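Intestinal fatty acid binding protein (Rattus norvegicus, PDB 1ICM) binds long-chain fatty acids such as myristate inside a beta-barrel cavity and probably carries them through the cytosol of intestinal cells. Local coordinates at residues V66-S71 with G80-E85. Numbering follows the deposited sequence.
Sequences VDFAYS and GTWTME. With MYR (myristic acid), chain B.
F68 and G80 form an antiparallel hydrogen-bonded pair in which each backbone N–H is satisfied by the other residue's carbonyl: F68 N to G80 O at 2.9 Å, G80 N to F68 O at 3.0 Å. G80 O takes a further CA–H...O contact from D67. Two residues from the pair in each segment, a water joins the backbones, donating to V66 O and accepting from W82 N (3.0 Å); W82 also makes a direct backbone hydrogen bond with G65. The two strands form a hairpin in the ten-stranded antiparallel barrel of the cytosolic fatty-acid binding proteins, and its inner side reaches the myristate. There W82 NE1 gives a weak bond to MYR O2 (2.8 Å, bent to 125°), while R106 also hydrogen-bonds the ligand. F68 CZ meets W82 CD1 at 3.6 Å, the rings approaching rim to rim with planes 19° apart. With CG anti to the backbone N (chi1 168°), Y70 lays one ring face against the ligand, MYR C3 lying 3.8 Å above its centre. A serine in place of this tyrosine would probably leave this part of the myristate chain without its aromatic support and E51 OE1 without the hydroxyl it hydrogen-bonds. On the outer side, T81 CG2 packs 3.4 Å from D67 CB.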
ATOM      1  N   VAL A  66     -15.764   4.152   2.794  1.00 11.82           N
ATOM      2  CA  VAL A  66     -16.598   3.056   2.351  1.00  9.54           C
ATOM      3  C   VAL A  66     -15.705   1.824   2.239  1.00 11.45           C
ATOM      4  O   VAL A  66     -14.670   1.888   1.577  1.00 13.14           O
ATOM      5  CB  VAL A  66     -17.238   3.417   1.024  1.00  8.76           C
ATOM      6  CG1 VAL A  66     -18.157   2.318   0.552  1.00 11.14           C
ATOM      7  CG2 VAL A  66     -18.072   4.684   1.185  1.00 13.00           C
ATOM      8  N   ASP A  67     -16.039   0.682   2.861  1.00 11.99           N
ATOM      9  CA  ASP A  67     -15.105  -0.410   2.712  1.00 13.59           C
ATOM     10  C   ASP A  67     -15.109  -1.053   1.368  1.00 13.84           C
ATOM     11  O   ASP A  67     -16.088  -1.034   0.641  1.00 10.30           O
ATOM     12  CB  ASP A  67     -15.010  -1.472   3.790  1.00 31.21           C
ATOM     13  CG  ASP A  67     -16.360  -1.537   4.369  1.00 41.63           C
ATOM     14  OD1 ASP A  67     -17.238  -1.815   3.433  1.00 39.56           O
ATOM     15  OD2 ASP A  67     -16.557  -1.311   5.556  1.00 46.76           O
ATOM     16  N   PHE A  68     -13.953  -1.631   1.093  1.00 12.17           N
ATOM     17  CA  PHE A  68     -13.773  -2.267  -0.203  1.00 13.17           C
ATOM     18  C   PHE A  68     -12.833  -3.444  -0.008  1.00 15.25           C
ATOM     19  O   PHE A  68     -12.237  -3.565   1.073  1.00 15.85           O
ATOM     20  CB  PHE A  68     -13.223  -1.208  -1.206  1.00  8.22           C
ATOM     21  CG  PHE A  68     -11.831  -0.753  -0.910  1.00 10.34           C
ATOM     22  CD1 PHE A  68     -11.539   0.171   0.091  1.00 10.52           C
ATOM     23  CD2 PHE A  68     -10.751  -1.198  -1.673  1.00 12.32           C
ATOM     24  CE1 PHE A  68     -10.226   0.556   0.348  1.00 12.76           C
ATOM     25  CE2 PHE A  68      -9.427  -0.825  -1.436  1.00  8.98           C
ATOM     26  CZ  PHE A  68      -9.157   0.069  -0.402  1.00 13.99           C
ATOM     27  N   ALA A  69     -12.694  -4.298  -1.030  1.00 13.28           N
ATOM     28  CA  ALA A  69     -11.796  -5.454  -0.914  1.00 13.15           C
ATOM     29  C   ALA A  69     -10.567  -5.297  -1.804  1.00 13.98           C
ATOM     30  O   ALA A  69     -10.672  -4.828  -2.941  1.00 14.85           O
ATOM     31  CB  ALA A  69     -12.564  -6.672  -1.396  1.00 16.15           C
ATOM     32  N   TYR A  70      -9.399  -5.688  -1.326  1.00 11.61           N
ATOM     33  CA  TYR A  70      -8.208  -5.592  -2.127  1.00 11.14           C
ATOM     34  C   TYR A  70      -7.361  -6.848  -1.927  1.00 16.32           C
ATOM     35  O   TYR A  70      -7.213  -7.327  -0.819  1.00 16.18           O
ATOM     36  CB  TYR A  70      -7.412  -4.369  -1.658  1.00 11.94           C
ATOM     37  CG  TYR A  70      -5.994  -4.268  -2.195  1.00 13.89           C
ATOM     38  CD1 TYR A  70      -5.728  -3.766  -3.468  1.00 13.31           C
ATOM     39  CD2 TYR A  70      -4.912  -4.637  -1.397  1.00 11.12           C
ATOM     40  CE1 TYR A  70      -4.425  -3.662  -3.950  1.00 13.10           C
ATOM     41  CE2 TYR A  70      -3.607  -4.540  -1.862  1.00 12.58           C
ATOM     42  CZ  TYR A  70      -3.353  -4.057  -3.145  1.00 11.10           C
ATOM     43  OH  TYR A  70      -2.041  -3.954  -3.573  1.00 11.89           O
ATOM     44  N   SER A  71      -6.785  -7.417  -2.975  1.00 15.81           N
ATOM     45  CA  SER A  71      -5.937  -8.595  -2.830  1.00 15.71           C
ATOM     46  C   SER A  71      -4.495  -8.306  -3.143  1.00 14.10           C
ATOM     47  O   SER A  71      -4.163  -7.547  -4.059  1.00 15.75           O
ATOM     48  CB  SER A  71      -6.256  -9.679  -3.852  1.00 27.31           C
ATOM     49  OG  SER A  71      -7.593 -10.096  -3.685  1.00 34.95           O
ATOM     50  N   GLY A  80     -11.255  -3.323   3.918  1.00 15.14           N
ATOM     51  CA  GLY A  80     -11.017  -2.221   4.848  1.00 13.80           C
ATOM     52  C   GLY A  80     -11.469  -0.908   4.223  1.00 13.86           C
ATOM     53  O   GLY A  80     -12.203  -0.886   3.240  1.00 13.31           O
ATOM     54  N   THR A  81     -11.009   0.177   4.841  1.00 12.96           N
ATOM     55  CA  THR A  81     -11.360   1.511   4.368  1.00 17.04           C
ATOM     56  C   THR A  81     -10.195   2.461   4.565  1.00 13.19           C
ATOM     57  O   THR A  81      -9.346   2.348   5.446  1.00 15.48           O
ATOM     58  CB  THR A  81     -12.529   2.156   5.189  1.00 19.20           C
ATOM     59  OG1 THR A  81     -12.022   2.328   6.490  1.00 28.35           O
ATOM     60  CG2 THR A  81     -13.731   1.235   5.308  1.00 15.19           C
ATOM     61  N   TRP A  82     -10.199   3.469   3.716  1.00 11.83           N
ATOM     62  CA  TRP A  82      -9.238   4.526   3.823  1.00 11.74           C
ATOM     63  C   TRP A  82     -10.064   5.758   4.259  1.00 10.30           C
ATOM     64  O   TRP A  82     -11.201   5.993   3.787  1.00 12.54           O
ATOM     65  CB  TRP A  82      -8.667   4.910   2.421  1.00 14.58           C
ATOM     66  CG  TRP A  82      -7.571   4.057   1.839  1.00 12.51           C
ATOM     67  CD1 TRP A  82      -7.702   3.189   0.803  1.00  9.61           C
ATOM     68  CD2 TRP A  82      -6.189   4.019   2.247  1.00  8.11           C
ATOM     69  NE1 TRP A  82      -6.471   2.606   0.591  1.00  8.53           N
ATOM     70  CE2 TRP A  82      -5.530   3.085   1.434  1.00  7.35           C
ATOM     71  CE3 TRP A  82      -5.446   4.684   3.222  1.00 13.87           C
ATOM     72  CZ2 TRP A  82      -4.164   2.843   1.555  1.00  7.04           C
ATOM     73  CZ3 TRP A  82      -4.090   4.454   3.374  1.00 12.13           C
ATOM     74  CH2 TRP A  82      -3.475   3.521   2.535  1.00  7.16           C
ATOM     75  N   THR A  83      -9.444   6.590   5.094  1.00 11.02           N
ATOM     76  CA  THR A  83     -10.139   7.827   5.453  1.00 16.56           C
ATOM     77  C   THR A  83      -9.124   8.942   5.480  1.00 16.88           C
ATOM     78  O   THR A  83      -7.946   8.679   5.700  1.00 14.43           O
ATOM     79  CB  THR A  83     -10.800   7.774   6.842  1.00 21.94           C
ATOM     80  OG1 THR A  83      -9.830   7.373   7.800  1.00 29.88           O
ATOM     81  CG2 THR A  83     -11.975   6.813   6.806  1.00 18.21           C
ATOM     82  N   MET A  84      -9.555  10.201   5.287  1.00 17.73           N
ATOM     83  CA  MET A  84      -8.586  11.306   5.340  1.00 15.18           C
ATOM     84  C   MET A  84      -8.495  11.853   6.756  1.00 20.93           C
ATOM     85  O   MET A  84      -9.519  12.288   7.295  1.00 21.64           O
ATOM     86  CB  MET A  84      -8.996  12.438   4.395  1.00 20.68           C
ATOM     87  CG  MET A  84      -7.964  13.554   4.417  1.00 31.05           C
ATOM     88  SD  MET A  84      -6.657  13.366   3.174  1.00 45.74           S
ATOM     89  CE  MET A  84      -7.641  13.661   1.680  1.00 36.13           C
ATOM     90  N   GLU A  85      -7.301  11.808   7.342  1.00 20.61           N
ATOM     91  CA  GLU A  85      -7.081  12.309   8.693  1.00 28.00           C
ATOM     92  C   GLU A  85      -6.088  13.419   8.618  1.00 37.90           C
ATOM     93  O   GLU A  85      -4.904  13.137   8.464  1.00 35.05           O
ATOM     94  CB  GLU A  85      -6.322  11.396   9.650  1.00 37.40           C
ATOM     95  CG  GLU A  85      -7.198  10.888  10.787  1.00 55.76           C
ATOM     96  CD  GLU A  85      -8.047   9.763  10.280  1.00 71.55           C
ATOM     97  OE1 GLU A  85      -8.858  10.165   9.330  1.00 75.79           O
ATOM     98  OE2 GLU A  85      -7.976   8.620  10.708  1.00 76.00           O
TER
HETATM   99  C1  MYR B 133      -4.507   1.175  -2.292  1.00 27.61           C
HETATM  100  O1  MYR B 133      -3.600   1.365  -3.191  1.00 24.74           O
HETATM  101  O2  MYR B 133      -4.957   2.102  -1.669  1.00 28.44           O
HETATM  102  C2  MYR B 133      -4.955  -0.271  -2.109  1.00 24.53           C
HETATM  103  C3  MYR B 133      -4.692  -0.852  -0.732  1.00 27.21           C
HETATM  104  C4  MYR B 133      -3.218  -0.938  -0.352  1.00 29.37           C
HETATM  105  C5  MYR B 133      -2.943  -1.588   1.005  1.00 28.92           C
HETATM  106  C6  MYR B 133      -1.471  -1.985   1.123  1.00 31.92           C
HETATM  107  C7  MYR B 133      -1.192  -3.250   1.921  1.00 31.57           C
HETATM  108  C8  MYR B 133      -0.153  -4.107   1.201  1.00 30.64           C
HETATM  109  C9  MYR B 133       0.917  -4.618   2.138  1.00 32.29           C
HETATM  110  C10 MYR B 133       2.210  -4.996   1.435  1.00 36.89           C
HETATM  111  C11 MYR B 133       2.256  -6.481   1.135  1.00 43.89           C
HETATM  112  C12 MYR B 133       3.320  -6.935   0.151  1.00 48.14           C
HETATM  113  C13 MYR B 133       3.159  -8.421  -0.122  1.00 56.15           C
HETATM  114  C14 MYR B 133       4.290  -9.059  -0.910  1.00 62.28           C
HETATM  115  O   HOH W   1     -12.321   3.381   1.595  1.00 15.91           O